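Local structure of hypothetical conserved protein (Geobacillus kaustophilus, 2QYH) at residues G2-L14 / I197-D211. The protein is of unknown function, but belongs to the haloacid dehalogenase-like hydrolases and is probably a magnesium-dependent phosphatase. Sequence-based numbering, arbitrary orientation.
Sequences GRKIVFFDIDGTL and IDKKDVYAFGDGLND
I5 and F7 of strand 5-8 bond in parallel register to D201, Y203 and F205, at and just before strand 202-206: I5 N to D201 O, Y203 N to I5 O (2.9 Å), F7 N to Y203 O and F205 N to F7 O. With strand 38-42 bonded to its other edge, strand 5-8 lies inside the sheet, as in the Rossmann-like core of HAD enzymes, and its buried faces suit apolar residues. On the face of I5, F7, V202 and A204, V202 CG1 meets I5 CG2 and the edge of the F7 ring, beneath helix 184-195. F205 can be followed on the other face. Its CB touches T13 CG2 (3.6 Å) and F8 CD1. CG, anti to the carbonyl carbon (chi1 -75°), carries the ring alongside F8, whose CE1 lies over one face, nearest CD2 (3.7 Å) and CG. CE2 reaches V6 CG1; the F8 and F205 planes are inclined by 31°. Past the strands, D9 OD2 and D211 OD2 are neighbouring acceptors, not hydrogen-bonded, their carboxylate planes turned 69° from each other. K184 salt-bridges both acids, probably offsetting their repulsion. D211 OD2 accepts D207 N from above its plane and G208 N through its anti lone pair; glycine suits position G206, where a CB would clash with D211 CB. Were D211 replaced by alanine, the D207 and G208 amides would probably lose their shared acceptor, and K184 one carboxylate. Gathering acids at strand ends, with D9, D11 and T13 matching the HAD-type DxDx(T/V) pattern, is consistent with a magnesium-binding phosphatase site.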
ATOM      1  N   GLY D   2     -12.954  11.542  29.535  1.00 33.88           N
ATOM      2  CA  GLY D   2     -12.810  11.651  28.092  1.00 33.88           C
ATOM      3  C   GLY D   2     -12.038  10.564  27.369  1.00 33.88           C
ATOM      4  O   GLY D   2     -11.533   9.619  27.968  1.00 33.88           O
ATOM      5  N   ARG D   3     -11.961  10.708  26.052  1.00 29.16           N
ATOM      6  CA  ARG D   3     -11.250   9.759  25.205  1.00 29.16           C
ATOM      7  C   ARG D   3      -9.770  10.120  25.110  1.00 28.16           C
ATOM      8  O   ARG D   3      -9.384  11.272  25.303  1.00 29.16           O
ATOM      9  CB  ARG D   3     -11.835   9.774  23.788  1.00 27.48           C
ATOM     10  CG  ARG D   3     -13.199   9.158  23.635  1.00 28.48           C
ATOM     11  CD  ARG D   3     -13.098   7.718  23.187  1.00 29.48           C
ATOM     12  NE  ARG D   3     -14.400   7.219  22.763  1.00 30.48           N
ATOM     13  CZ  ARG D   3     -14.605   6.037  22.190  1.00 31.48           C
ATOM     14  NH1 ARG D   3     -13.591   5.214  21.964  1.00 31.48           N
ATOM     15  NH2 ARG D   3     -15.832   5.680  21.841  1.00 28.48           N
ATOM     16  N   LYS D   4      -8.953   9.119  24.803  1.00 27.75           N
ATOM     17  CA  LYS D   4      -7.519   9.309  24.624  1.00 27.75           C
ATOM     18  C   LYS D   4      -7.240   8.976  23.169  1.00 26.75           C
ATOM     19  O   LYS D   4      -7.987   8.234  22.541  1.00 26.75           O
ATOM     20  CB  LYS D   4      -6.732   8.368  25.536  1.00 50.52           C
ATOM     21  CG  LYS D   4      -6.912   8.664  27.008  1.00 52.52           C
ATOM     22  CD  LYS D   4      -6.603   7.446  27.852  1.00 57.52           C
ATOM     23  CE  LYS D   4      -6.913   7.696  29.319  1.00 61.52           C
ATOM     24  NZ  LYS D   4      -6.872   6.435  30.124  1.00 64.52           N
ATOM     25  N   ILE D   5      -6.178   9.537  22.620  1.00 28.39           N
ATOM     26  CA  ILE D   5      -5.837   9.260  21.237  1.00 28.39           C
ATOM     27  C   ILE D   5      -4.327   9.216  21.129  1.00 28.39           C
ATOM     28  O   ILE D   5      -3.630   9.927  21.848  1.00 28.39           O
ATOM     29  CB  ILE D   5      -6.409  10.346  20.287  1.00 21.36           C
ATOM     30  CG1 ILE D   5      -6.118   9.975  18.831  1.00 20.36           C
ATOM     31  CG2 ILE D   5      -5.840  11.711  20.640  1.00 20.36           C
ATOM     32  CD1 ILE D   5      -6.879  10.826  17.816  1.00 20.36           C
ATOM     33  N   VAL D   6      -3.823   8.353  20.258  1.00 25.09           N
ATOM     34  CA  VAL D   6      -2.386   8.236  20.058  1.00 25.09           C
ATOM     35  C   VAL D   6      -2.098   8.416  18.572  1.00 25.09           C
ATOM     36  O   VAL D   6      -2.717   7.767  17.733  1.00 25.09           O
ATOM     37  CB  VAL D   6      -1.848   6.843  20.511  1.00 22.48           C
ATOM     38  CG1 VAL D   6      -0.323   6.804  20.367  1.00 21.48           C
ATOM     39  CG2 VAL D   6      -2.257   6.559  21.952  1.00 21.48           C
ATOM     40  N   PHE D   7      -1.162   9.304  18.263  1.00 28.34           N
ATOM     41  CA  PHE D   7      -0.761   9.583  16.891  1.00 29.34           C
ATOM     42  C   PHE D   7       0.593   8.932  16.604  1.00 30.34           C
ATOM     43  O   PHE D   7       1.462   8.903  17.470  1.00 30.34           O
ATOM     44  CB  PHE D   7      -0.671  11.092  16.681  1.00 25.60           C
ATOM     45  CG  PHE D   7      -2.000  11.765  16.594  1.00 24.60           C
ATOM     46  CD1 PHE D   7      -2.655  11.878  15.374  1.00 22.60           C
ATOM     47  CD2 PHE D   7      -2.613  12.276  17.736  1.00 20.60           C
ATOM     48  CE1 PHE D   7      -3.907  12.495  15.292  1.00 22.60           C
ATOM     49  CE2 PHE D   7      -3.862  12.891  17.663  1.00 20.60           C
ATOM     50  CZ  PHE D   7      -4.510  13.000  16.441  1.00 21.60           C
ATOM     51  N   PHE D   8       0.767   8.417  15.389  1.00 31.65           N
ATOM     52  CA  PHE D   8       2.009   7.752  15.001  1.00 32.65           C
ATOM     53  C   PHE D   8       2.531   8.257  13.672  1.00 33.65           C
ATOM     54  O   PHE D   8       1.766   8.411  12.726  1.00 33.65           O
ATOM     55  CB  PHE D   8       1.788   6.248  14.840  1.00 28.63           C
ATOM     56  CG  PHE D   8       1.369   5.548  16.094  1.00 28.63           C
ATOM     57  CD1 PHE D   8       2.317   5.115  17.017  1.00 28.63           C
ATOM     58  CD2 PHE D   8       0.022   5.289  16.343  1.00 28.63           C
ATOM     59  CE1 PHE D   8       1.927   4.428  18.174  1.00 27.63           C
ATOM     60  CE2 PHE D   8      -0.374   4.610  17.489  1.00 28.63           C
ATOM     61  CZ  PHE D   8       0.577   4.175  18.407  1.00 29.63           C
ATOM     62  N   ASP D   9       3.828   8.520  13.597  1.00 28.39           N
ATOM     63  CA  ASP D   9       4.424   8.923  12.337  1.00 29.39           C
ATOM     64  C   ASP D   9       4.696   7.550  11.721  1.00 28.39           C
ATOM     65  O   ASP D   9       4.673   6.550  12.439  1.00 29.39           O
ATOM     66  CB  ASP D   9       5.725   9.689  12.568  1.00 62.61           C
ATOM     67  CG  ASP D   9       6.383  10.117  11.270  1.00 64.61           C
ATOM     68  OD1 ASP D   9       5.669  10.662  10.395  1.00 66.61           O
ATOM     69  OD2 ASP D   9       7.611   9.912  11.130  1.00 69.61           O
ATOM     70  N   ILE D  10       4.948   7.478  10.419  1.00 31.17           N
ATOM     71  CA  ILE D  10       5.162   6.180   9.783  1.00 31.17           C
ATOM     72  C   ILE D  10       6.585   5.598   9.849  1.00 31.17           C
ATOM     73  O   ILE D  10       6.848   4.685  10.646  1.00 30.17           O
ATOM     74  CB  ILE D  10       4.671   6.225   8.314  1.00 22.31           C
ATOM     75  CG1 ILE D  10       3.197   6.632   8.286  1.00 22.31           C
ATOM     76  CG2 ILE D  10       4.809   4.867   7.657  1.00 21.31           C
ATOM     77  CD1 ILE D  10       2.690   7.008   6.913  1.00 22.31           C
ATOM     78  N   ASP D  11       7.500   6.111   9.028  1.00 35.24           N
ATOM     79  CA  ASP D  11       8.868   5.595   9.010  1.00 35.24           C
ATOM     80  C   ASP D  11       9.661   5.849  10.280  1.00 35.24           C
ATOM     81  O   ASP D  11       9.753   6.979  10.755  1.00 35.24           O
ATOM     82  CB  ASP D  11       9.651   6.167   7.834  1.00 50.11           C
ATOM     83  CG  ASP D  11       9.139   5.683   6.504  1.00 51.11           C
ATOM     84  OD1 ASP D  11       8.554   4.581   6.447  1.00 54.11           O
ATOM     85  OD2 ASP D  11       9.346   6.405   5.508  1.00 54.11           O
ATOM     86  N   GLY D  12      10.252   4.785  10.813  1.00 31.11           N
ATOM     87  CA  GLY D  12      11.033   4.902  12.028  1.00 30.11           C
ATOM     88  C   GLY D  12      10.179   4.738  13.267  1.00 30.11           C
ATOM     89  O   GLY D  12      10.703   4.513  14.353  1.00 31.11           O
ATOM     90  N   THR D  13       8.862   4.847  13.113  1.00 32.60           N
ATOM     91  CA  THR D  13       7.958   4.707  14.246  1.00 33.60           C
ATOM     92  C   THR D  13       7.103   3.452  14.117  1.00 33.60           C
ATOM     93  O   THR D  13       7.134   2.591  14.990  1.00 34.60           O
ATOM     94  CB  THR D  13       7.041   5.932  14.374  1.00 36.39           C
ATOM     95  OG1 THR D  13       7.840   7.118  14.450  1.00 36.39           O
ATOM     96  CG2 THR D  13       6.179   5.822  15.624  1.00 35.39           C
ATOM     97  N   LEU D  14       6.334   3.346  13.037  1.00 36.98           N
ATOM     98  CA  LEU D  14       5.505   2.165  12.831  1.00 36.98           C
ATOM     99  C   LEU D  14       6.309   1.137  12.054  1.00 38.98           C
ATOM    100  O   LEU D  14       6.186  -0.063  12.288  1.00 38.98           O
ATOM    101  CB  LEU D  14       4.242   2.515  12.049  1.00 26.62           C
ATOM    102  CG  LEU D  14       3.142   3.311  12.754  1.00 26.62           C
ATOM    103  CD1 LEU D  14       2.036   3.613  11.756  1.00 25.62           C
ATOM    104  CD2 LEU D  14       2.595   2.522  13.932  1.00 25.62           C
ATOM    105  N   ILE D 197     -11.174  16.137  22.551  1.00 28.09           N
ATOM    106  CA  ILE D 197     -10.166  15.470  23.366  1.00 29.09           C
ATOM    107  C   ILE D 197      -9.180  16.455  23.981  1.00 29.09           C
ATOM    108  O   ILE D 197      -8.557  17.249  23.273  1.00 29.09           O
ATOM    109  CB  ILE D 197      -9.374  14.435  22.534  1.00 27.54           C
ATOM    110  CG1 ILE D 197     -10.317  13.324  22.053  1.00 25.54           C
ATOM    111  CG2 ILE D 197      -8.218  13.852  23.371  1.00 27.54           C
ATOM    112  CD1 ILE D 197      -9.610  12.196  21.340  1.00 24.54           C
ATOM    113  N   ASP D 198      -9.039  16.392  25.304  1.00 33.86           N
ATOM    114  CA  ASP D 198      -8.118  17.270  26.027  1.00 34.86           C
ATOM    115  C   ASP D 198      -6.670  16.907  25.709  1.00 34.86           C
ATOM    116  O   ASP D 198      -6.314  15.724  25.612  1.00 34.86           O
ATOM    117  CB  ASP D 198      -8.356  17.164  27.535  1.00 95.30           C
ATOM    118  CG  ASP D 198      -9.684  17.763  27.960  1.00 99.30           C
ATOM    119  OD1 ASP D 198     -10.081  17.558  29.127  1.00100.99           O
ATOM    120  OD2 ASP D 198     -10.329  18.443  27.133  1.00100.99           O
ATOM    121  N   LYS D 199      -5.836  17.930  25.553  1.00 36.97           N
ATOM    122  CA  LYS D 199      -4.426  17.728  25.230  1.00 37.97           C
ATOM    123  C   LYS D 199      -3.738  16.719  26.166  1.00 37.97           C
ATOM    124  O   LYS D 199      -2.908  15.928  25.733  1.00 36.97           O
ATOM    125  CB  LYS D 199      -3.709  19.076  25.269  1.00 48.85           C
ATOM    126  CG  LYS D 199      -2.278  19.031  24.806  1.00 51.85           C
ATOM    127  CD  LYS D 199      -1.669  20.420  24.820  1.00 55.85           C
ATOM    128  CE  LYS D 199      -2.383  21.346  23.853  1.00 56.85           C
ATOM    129  NZ  LYS D 199      -1.805  22.716  23.904  1.00 58.85           N
ATOM    130  N   LYS D 200      -4.103  16.743  27.445  1.00 38.42           N
ATOM    131  CA  LYS D 200      -3.526  15.838  28.435  1.00 39.42           C
ATOM    132  C   LYS D 200      -3.820  14.366  28.122  1.00 37.42           C
ATOM    133  O   LYS D 200      -3.268  13.462  28.751  1.00 37.42           O
ATOM    134  CB  LYS D 200      -4.063  16.173  29.831  1.00 61.73           C
ATOM    135  CG  LYS D 200      -5.560  15.991  29.963  1.00 64.73           C
ATOM    136  CD  LYS D 200      -6.013  15.961  31.411  1.00 64.73           C
ATOM    137  CE  LYS D 200      -7.497  15.614  31.494  1.00 67.73           C
ATOM    138  NZ  LYS D 200      -8.004  15.537  32.893  1.00 69.73           N
ATOM    139  N   ASP D 201      -4.698  14.126  27.157  1.00 39.88           N
ATOM    140  CA  ASP D 201      -5.034  12.761  26.788  1.00 37.88           C
ATOM    141  C   ASP D 201      -4.565  12.454  25.378  1.00 35.88           C
ATOM    142  O   ASP D 201      -4.957  11.448  24.796  1.00 36.88           O
ATOM    143  CB  ASP D 201      -6.537  12.534  26.887  1.00 33.01           C
ATOM    144  CG  ASP D 201      -7.060  12.717  28.295  1.00 33.01           C
ATOM    145  OD1 ASP D 201      -6.632  11.975  29.203  1.00 34.01           O
ATOM    146  OD2 ASP D 201      -7.903  13.610  28.493  1.00 35.01           O
ATOM    147  N   VAL D 202      -3.729  13.325  24.829  1.00 29.15           N
ATOM    148  CA  VAL D 202      -3.210  13.129  23.487  1.00 27.15           C
ATOM    149  C   VAL D 202      -1.767  12.639  23.580  1.00 27.15           C
ATOM    150  O   VAL D 202      -0.957  13.236  24.273  1.00 27.15           O
ATOM    151  CB  VAL D 202      -3.244  14.447  22.681  1.00 22.05           C
ATOM    152  CG1 VAL D 202      -2.760  14.211  21.251  1.00 21.05           C
ATOM    153  CG2 VAL D 202      -4.646  15.006  22.678  1.00 21.05           C
ATOM    154  N   TYR D 203      -1.459  11.550  22.885  1.00 27.20           N
ATOM    155  CA  TYR D 203      -0.117  10.976  22.879  1.00 27.20           C
ATOM    156  C   TYR D 203       0.398  10.932  21.446  1.00 27.20           C
ATOM    157  O   TYR D 203      -0.391  10.915  20.506  1.00 27.20           O
ATOM    158  CB  TYR D 203      -0.160   9.549  23.420  1.00 28.82           C
ATOM    159  CG  TYR D 203      -0.685   9.438  24.825  1.00 28.82           C
ATOM    160  CD1 TYR D 203       0.186   9.266  25.907  1.00 29.82           C
ATOM    161  CD2 TYR D 203      -2.048   9.541  25.084  1.00 26.82           C
ATOM    162  CE1 TYR D 203      -0.293   9.189  27.217  1.00 28.82           C
ATOM    163  CE2 TYR D 203      -2.540   9.468  26.387  1.00 27.82           C
ATOM    164  CZ  TYR D 203      -1.656   9.297  27.449  1.00 29.82           C
ATOM    165  OH  TYR D 203      -2.139   9.244  28.737  1.00 29.82           O
ATOM    166  N   ALA D 204       1.714  10.908  21.273  1.00 33.19           N
ATOM    167  CA  ALA D 204       2.298  10.824  19.936  1.00 33.19           C
ATOM    168  C   ALA D 204       3.660  10.139  19.973  1.00 33.19           C
ATOM    169  O   ALA D 204       4.419  10.306  20.917  1.00 34.19           O
ATOM    170  CB  ALA D 204       2.428  12.220  19.317  1.00 16.62           C
ATOM    171  N   PHE D 205       3.954   9.356  18.944  1.00 30.37           N
ATOM    172  CA  PHE D 205       5.235   8.660  18.835  1.00 30.37           C
ATOM    173  C   PHE D 205       5.931   9.150  17.574  1.00 30.37           C
ATOM    174  O   PHE D 205       5.373   9.059  16.480  1.00 31.37           O
ATOM    175  CB  PHE D 205       5.041   7.141  18.738  1.00 23.47           C
ATOM    176  CG  PHE D 205       4.679   6.489  20.034  1.00 22.47           C
ATOM    177  CD1 PHE D 205       5.532   5.557  20.616  1.00 22.47           C
ATOM    178  CD2 PHE D 205       3.469   6.773  20.657  1.00 21.47           C
ATOM    179  CE1 PHE D 205       5.181   4.907  21.805  1.00 22.47           C
ATOM    180  CE2 PHE D 205       3.108   6.135  21.839  1.00 22.47           C
ATOM    181  CZ  PHE D 205       3.962   5.197  22.418  1.00 23.47           C
ATOM    182  N   GLY D 206       7.149   9.659  17.732  1.00 34.27           N
ATOM    183  CA  GLY D 206       7.893  10.167  16.594  1.00 35.27           C
ATOM    184  C   GLY D 206       9.350   9.759  16.607  1.00 36.27           C
ATOM    185  O   GLY D 206       9.874   9.301  17.625  1.00 36.27           O
ATOM    186  N   ASP D 207      10.015   9.966  15.477  1.00 40.82           N
ATOM    187  CA  ASP D 207      11.405   9.578  15.324  1.00 41.82           C
ATOM    188  C   ASP D 207      12.267  10.626  14.627  1.00 41.82           C
ATOM    189  O   ASP D 207      13.456  10.745  14.907  1.00 42.82           O
ATOM    190  CB  ASP D 207      11.445   8.266  14.542  1.00 44.24           C
ATOM    191  CG  ASP D 207      12.834   7.891  14.092  1.00 47.24           C
ATOM    192  OD1 ASP D 207      13.656   7.486  14.948  1.00 49.24           O
ATOM    193  OD2 ASP D 207      13.097   8.004  12.873  1.00 49.24           O
ATOM    194  N   GLY D 208      11.678  11.389  13.720  1.00 31.76           N
ATOM    195  CA  GLY D 208      12.458  12.382  13.006  1.00 30.76           C
ATOM    196  C   GLY D 208      12.197  13.818  13.393  1.00 30.76           C
ATOM    197  O   GLY D 208      11.264  14.130  14.140  1.00 30.76           O
ATOM    198  N   LEU D 209      13.036  14.698  12.859  1.00 33.78           N
ATOM    199  CA  LEU D 209      12.948  16.129  13.118  1.00 33.78           C
ATOM    200  C   LEU D 209      11.584  16.694  12.727  1.00 33.78           C
ATOM    201  O   LEU D 209      11.114  17.667  13.319  1.00 34.78           O
ATOM    202  CB  LEU D 209      14.049  16.848  12.347  1.00 25.39           C
ATOM    203  CG  LEU D 209      15.476  16.332  12.581  1.00 26.39           C
ATOM    204  CD1 LEU D 209      16.414  16.991  11.587  1.00 25.39           C
ATOM    205  CD2 LEU D 209      15.910  16.615  14.024  1.00 25.39           C
ATOM    206  N   ASN D 210      10.945  16.088  11.730  1.00 34.26           N
ATOM    207  CA  ASN D 210       9.630  16.566  11.310  1.00 34.26           C
ATOM    208  C   ASN D 210       8.564  16.198  12.348  1.00 34.26           C
ATOM    209  O   ASN D 210       7.410  16.620  12.255  1.00 34.26           O
ATOM    210  CB  ASN D 210       9.269  16.015   9.922  1.00 61.63           C
ATOM    211  CG  ASN D 210       9.083  14.513   9.908  1.00 62.63           C
ATOM    212  OD1 ASN D 210       9.405  13.817  10.868  1.00 62.63           O
ATOM    213  ND2 ASN D 210       8.565  14.003   8.800  1.00 65.63           N
ATOM    214  N   ASP D 211       8.975  15.432  13.353  1.00 31.14           N
ATOM    215  CA  ASP D 211       8.082  15.025  14.420  1.00 31.14           C
ATOM    216  C   ASP D 211       8.219  15.904  15.661  1.00 32.14           C
ATOM    217  O   ASP D 211       7.448  15.758  16.615  1.00 32.14           O
ATOM    218  CB  ASP D 211       8.352  13.573  14.814  1.00 34.50           C
ATOM    219  CG  ASP D 211       8.004  12.595  13.712  1.00 34.50           C
ATOM    220  OD1 ASP D 211       6.887  12.704  13.166  1.00 35.50           O
ATOM    221  OD2 ASP D 211       8.832  11.711  13.398  1.00 32.50           O
TER